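Local coordinates for 4-alpha-glucanotransferase (Aquifex aeolicus, PDB 1TZ7), which belongs to the amylomaltase family of 4-alpha-glucanotransferases and is built on a beta/alpha barrel with added helices, at residues Tyr150-Arg153 / Asp154-Tyr158; Phe245-Asp248 / Gly249-Pro253. All coordinates share one frame; numbering follows the deposited sequence.

Contact 1: Tyr150-Arg153 / Asp154-Tyr158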
loop_
_atom_site.group_PDB
_atom_site.type_symbol
_atom_site.label_atom_id
_atom_site.label_comp_id
_atom_site.label_asym_id
_atom_site.label_seq_id
_atom_site.Cartn_x
_atom_site.Cartn_y
_atom_site.Cartn_z
ATOM N N TYR A 150 16.541 3.613 -13.292
ATOM C CA TYR A 150 16.207 2.195 -13.403
ATOM C C TYR A 150 14.698 1.943 -13.700
ATOM O O TYR A 150 14.341 0.893 -14.234
ATOM C CB TYR A 150 16.641 1.431 -12.120
ATOM C CG TYR A 150 16.160 2.063 -10.825
ATOM C CD1 TYR A 150 15.058 1.560 -10.154
ATOM C CD2 TYR A 150 16.817 3.171 -10.273
ATOM C CE1 TYR A 150 14.610 2.133 -8.968
ATOM C CE2 TYR A 150 16.374 3.753 -9.088
ATOM C CZ TYR A 150 15.270 3.230 -8.444
ATOM O OH TYR A 150 14.817 3.800 -7.265
ATOM N N TRP A 151 13.829 2.907 -13.354
ATOM C CA TRP A 151 12.372 2.750 -13.593
ATOM C C TRP A 151 11.718 3.936 -14.342
ATOM O O TRP A 151 10.740 3.747 -15.066
ATOM C CB TRP A 151 11.630 2.501 -12.275
ATOM C CG TRP A 151 11.570 3.700 -11.372
ATOM C CD1 TRP A 151 12.473 4.046 -10.414
ATOM C CD2 TRP A 151 10.549 4.706 -11.337
ATOM N NE1 TRP A 151 12.083 5.204 -9.786
ATOM C CE2 TRP A 151 10.904 5.631 -10.334
ATOM C CE3 TRP A 151 9.369 4.923 -12.054
ATOM C CZ2 TRP A 151 10.126 6.748 -10.033
ATOM C CZ3 TRP A 151 8.596 6.038 -11.750
ATOM C CH2 TRP A 151 8.980 6.930 -10.752
ATOM N N LEU A 152 12.253 5.143 -14.160
ATOM C CA LEU A 152 11.521 6.364 -14.527
ATOM C C LEU A 152 11.589 6.671 -16.027
ATOM O O LEU A 152 10.637 7.183 -16.594
ATOM C CB LEU A 152 12.032 7.559 -13.727
ATOM C CG LEU A 152 11.356 8.907 -14.025
ATOM C CD1 LEU A 152 9.836 8.823 -13.876
ATOM C CD2 LEU A 152 11.920 9.987 -13.124
ATOM N N ARG A 153 12.721 6.358 -16.660
ATOM C CA ARG A 153 12.836 6.476 -18.118
ATOM C C ARG A 153 11.762 5.642 -18.793
ATOM O O ARG A 153 11.121 6.086 -19.744
ATOM C CB ARG A 153 14.222 6.018 -18.595
ATOM C CG ARG A 153 15.350 6.981 -18.252
ATOM C CD ARG A 153 16.719 6.306 -18.082
ATOM N NE ARG A 153 17.805 7.097 -18.664
ATOM C CZ ARG A 153 18.300 8.218 -18.125
ATOM N NH1 ARG A 153 19.288 8.864 -18.734
ATOM N NH2 ARG A 153 17.811 8.692 -16.983
ATOM N N ASP A 154 11.565 4.430 -18.287
ATOM C CA ASP A 154 10.604 3.506 -18.851
ATOM C C ASP A 154 9.172 3.933 -18.541
ATOM O O ASP A 154 8.291 3.783 -19.369
ATOM C CB ASP A 154 10.853 2.095 -18.321
ATOM C CG ASP A 154 12.080 1.454 -18.929
ATOM O OD1 ASP A 154 12.895 0.887 -18.176
ATOM O OD2 ASP A 154 12.313 1.471 -20.146
ATOM N N TYR A 155 8.948 4.464 -17.338
ATOM C CA TYR A 155 7.597 4.801 -16.906
ATOM C C TYR A 155 7.083 6.033 -17.632
ATOM O O TYR A 155 5.969 6.042 -18.128
ATOM C CB TYR A 155 7.530 5.033 -15.402
ATOM C CG TYR A 155 6.154 5.479 -14.945
ATOM C CD1 TYR A 155 5.086 4.589 -14.929
ATOM C CD2 TYR A 155 5.919 6.794 -14.559
ATOM C CE1 TYR A 155 3.819 4.990 -14.525
ATOM C CE2 TYR A 155 4.656 7.208 -14.151
ATOM C CZ TYR A 155 3.609 6.301 -14.136
ATOM O OH TYR A 155 2.354 6.708 -13.733
ATOM N N ALA A 156 7.906 7.072 -17.685
ATOM C CA ALA A 156 7.518 8.326 -18.326
ATOM C C ALA A 156 7.284 8.138 -19.835
ATOM O O ALA A 156 6.422 8.791 -20.425
ATOM C CB ALA A 156 8.570 9.374 -18.090
ATOM N N LEU A 157 8.057 7.246 -20.448
ATOM C CA LEU A 157 7.873 6.916 -21.859
ATOM C C LEU A 157 6.619 6.062 -22.050
ATOM O O LEU A 157 5.883 6.235 -23.007
ATOM C CB LEU A 157 9.098 6.175 -22.396
ATOM C CG LEU A 157 9.080 5.830 -23.888
ATOM C CD1 LEU A 157 8.996 7.091 -24.735
ATOM C CD2 LEU A 157 10.308 5.014 -24.260
ATOM N N TYR A 158 6.395 5.144 -21.123
ATOM C CA TYR A 158 5.189 4.318 -21.113
ATOM C C TYR A 158 3.935 5.196 -21.079
ATOM O O TYR A 158 2.981 4.949 -21.805
ATOM C CB TYR A 158 5.234 3.373 -19.900
ATOM C CG TYR A 158 3.925 2.709 -19.517
ATOM C CD1 TYR A 158 3.572 1.467 -20.039
ATOM C CD2 TYR A 158 3.064 3.302 -18.599
ATOM C CE1 TYR A 158 2.383 0.843 -19.672
ATOM C CE2 TYR A 158 1.870 2.684 -18.223
ATOM C CZ TYR A 158 1.537 1.460 -18.762
ATOM O OH TYR A 158 0.356 0.847 -18.392
#
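Trp151 and Tyr155 stand side by side on one flank of the helix, one turn apart, and point the same way. The six-membered ring of Trp151 turns an edge toward Tyr155. CB of Tyr155 lies near the indole plane at that edge, with Trp151 CE3 to Tyr155 CB at 3.8 Å. Trp151 CZ3 approaches the phenol ring obliquely, 4.0 Å from Tyr155 CD2. Two torsions bring the indole edge alongside CB and the ring of Tyr155: Trp151 places CG between its backbone N and carbonyl carbon (chi1 70°), and Tyr155 holds CG opposite its backbone N (chi1 176°). Leu152 meets the edge of the phenol ring through CD1, 4.5 Å from Tyr155 CD2. The same methyl lies 4.4 Å from CB of Ala156.

The backbone bonds of the helix set the spacing of these side chains. Tyr155 N donates to Trp151 O at 3.0 Å, in the carbonyl plane. Ala156 N donates to Leu152 O at 2.9 Å, and this bond is nearly straight (169° at the hydrogen). The bond from Leu157 N to Arg153 O is weak.

On another side of the helix, Asp154 OD2 makes a salt bridge to Arg179. The hydroxyl of Tyr150 is hydrogen-bonded to His295, whose ring also meets Trp151 edge-to-face. Helix 192-218 packs on Trp151, Leu152 and Ala156, while helix 181-190 receives Leu157. The i to i+4 spacing is that of an alpha-helix, here the first turns of helix 149-165, buried between neighbouring helices and the loop of Ser82 to Ala85.

Contact 2: Phe245-Asp248 / Gly249-Pro253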
loop_
_atom_site.group_PDB
_atom_site.type_symbol
_atom_site.label_atom_id
_atom_site.label_comp_id
_atom_site.label_asym_id
_atom_site.label_seq_id
_atom_site.Cartn_x
_atom_site.Cartn_y
_atom_site.Cartn_z
ATOM N N PHE A 245 7.357 -12.753 -16.230
ATOM C CA PHE A 245 5.979 -13.216 -16.042
ATOM C C PHE A 245 5.666 -14.369 -16.987
ATOM O O PHE A 245 6.370 -14.578 -17.977
ATOM C CB PHE A 245 5.002 -12.065 -16.280
ATOM C CG PHE A 245 5.268 -10.875 -15.431
ATOM C CD1 PHE A 245 6.209 -9.928 -15.816
ATOM C CD2 PHE A 245 4.596 -10.696 -14.229
ATOM C CE1 PHE A 245 6.469 -8.820 -15.020
ATOM C CE2 PHE A 245 4.852 -9.589 -13.431
ATOM C CZ PHE A 245 5.790 -8.652 -13.828
ATOM N N LYS A 246 4.609 -15.119 -16.680
ATOM C CA LYS A 246 4.232 -16.272 -17.494
ATOM C C LYS A 246 3.329 -15.833 -18.633
ATOM O O LYS A 246 2.111 -15.841 -18.511
ATOM C CB LYS A 246 3.544 -17.339 -16.637
ATOM C CG LYS A 246 4.499 -18.067 -15.684
ATOM C CD LYS A 246 3.898 -19.359 -15.148
ATOM C CE LYS A 246 4.928 -20.162 -14.363
ATOM N NZ LYS A 246 4.310 -21.272 -13.596
ATOM N N LEU A 247 3.952 -15.438 -19.742
ATOM C CA LEU A 247 3.230 -15.010 -20.932
ATOM C C LEU A 247 3.545 -15.941 -22.097
ATOM O O LEU A 247 4.553 -16.645 -22.084
ATOM C CB LEU A 247 3.618 -13.573 -21.304
ATOM C CG LEU A 247 3.727 -12.565 -20.153
ATOM C CD1 LEU A 247 4.190 -11.205 -20.676
ATOM C CD2 LEU A 247 2.400 -12.433 -19.412
ATOM N N ASP A 248 2.679 -15.936 -23.106
ATOM C CA ASP A 248 2.888 -16.741 -24.303
ATOM C C ASP A 248 3.667 -15.938 -25.361
ATOM O O ASP A 248 4.256 -14.904 -25.052
ATOM C CB ASP A 248 1.536 -17.224 -24.869
ATOM C CG ASP A 248 0.637 -16.078 -25.306
ATOM O OD1 ASP A 248 -0.582 -16.306 -25.462
ATOM O OD2 ASP A 248 1.056 -14.924 -25.515
ATOM N N GLY A 249 3.663 -16.425 -26.601
ATOM C CA GLY A 249 4.411 -15.794 -27.678
ATOM C C GLY A 249 3.972 -14.361 -27.972
ATOM O O GLY A 249 4.786 -13.532 -28.382
ATOM N N ASP A 250 2.683 -14.075 -27.764
ATOM C CA ASP A 250 2.127 -12.741 -28.043
ATOM C C ASP A 250 2.158 -11.823 -26.799
ATOM O O ASP A 250 1.603 -10.722 -26.821
ATOM C CB ASP A 250 0.686 -12.865 -28.559
ATOM C CG ASP A 250 0.578 -13.762 -29.784
ATOM O OD1 ASP A 250 1.260 -13.481 -30.793
ATOM O OD2 ASP A 250 -0.161 -14.768 -29.826
ATOM N N LEU A 251 2.808 -12.290 -25.728
ATOM C CA LEU A 251 2.912 -11.526 -24.465
ATOM C C LEU A 251 1.550 -11.350 -23.758
ATOM O O LEU A 251 1.392 -10.469 -22.905
ATOM C CB LEU A 251 3.563 -10.151 -24.708
ATOM C CG LEU A 251 4.903 -10.152 -25.463
ATOM C CD1 LEU A 251 5.431 -8.737 -25.604
ATOM C CD2 LEU A 251 5.931 -11.038 -24.763
ATOM N N LYS A 252 0.582 -12.190 -24.111
ATOM C CA LYS A 252 -0.646 -12.325 -23.327
ATOM C C LYS A 252 -0.422 -13.333 -22.197
ATOM O O LYS A 252 0.327 -14.290 -22.362
ATOM C CB LYS A 252 -1.807 -12.785 -24.217
ATOM C CG LYS A 252 -2.572 -11.647 -24.877
ATOM C CD LYS A 252 -3.807 -12.162 -25.620
ATOM C CE LYS A 252 -4.363 -11.116 -26.572
ATOM N NZ LYS A 252 -5.381 -11.687 -27.498
ATOM N N PRO A 253 -1.074 -13.118 -21.053
ATOM C CA PRO A 253 -0.900 -13.999 -19.896
ATOM C C PRO A 253 -1.240 -15.449 -20.220
ATOM O O PRO A 253 -2.293 -15.725 -20.786
ATOM C CB PRO A 253 -1.886 -13.428 -18.863
ATOM C CG PRO A 253 -2.125 -12.026 -19.295
ATOM C CD PRO A 253 -2.024 -12.026 -20.778
#
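Asp248 and Lys252 are joined through their backbones and through the Asp248 carboxylate. Asp248 N donates to Lys252 O at 3.0 Å, almost straight at the hydrogen (164°). In return Lys252 N donates to Asp248 OD2 at 3.1 Å, reaching that oxygen from above the carboxylate plane. A second, weak bond comes to the same oxygen from Asp250 N at 2.9 Å and forms an Asx turn. Two backbone N-H groups, one of them weakly bound, share this one oxygen. Asp248 can bend back this way because its CG sits between its backbone N and carbonyl carbon (chi1 62°). The charged end of Lys252 stays apart from the carboxylate, although the two side chains run alongside each other.

The chain reverses in a type I beta turn from Asp248 to Leu251. Leu251 N closes it with a bond to Asp248 O at 3.1 Å, the donor lying well above the carbonyl plane. A G1 beta bulge follows, with Leu251 at its left-handed position. A single bridge joins Leu247 and Pro253, but the arms are not regular strands. This loop runs between helix 236-240 and strand 255-259.

Leu247 lies against the returning arm of the loop. Its CD1 lies 4.2 Å from CB of Leu251, while its CD2 is 3.7 Å from CA of Pro253. Farther out, Tyr233 holds Leu251 O through its hydroxyl and packs against Pro253, and Lys177 binds the carbonyl oxygen of Asp250. At the base, Lys246 makes a salt bridge to Glu316 and backbone bonds to Leu254 and Val275.

Overall arrangement
Both contacts are local, and they follow one another along the chain. Contact 1 is buried within helix 149-165, and contact 2 is a surface loop. Their centres are about 21 Å apart, and their nearest atoms are about 11 Å apart, so they do not touch. Each lies well away from the centre of the folded chain, contact 1 about 21 Å and contact 2 about 27 Å from it, measured between centres. One short region serves both: Arg179 pairs with contact 1, and Lys177 reaches the backbone oxygen of Asp250 in contact 2. Contact 1 sits among helices, whereas contact 2 leads into the antiparallel sheet through strand 255-259.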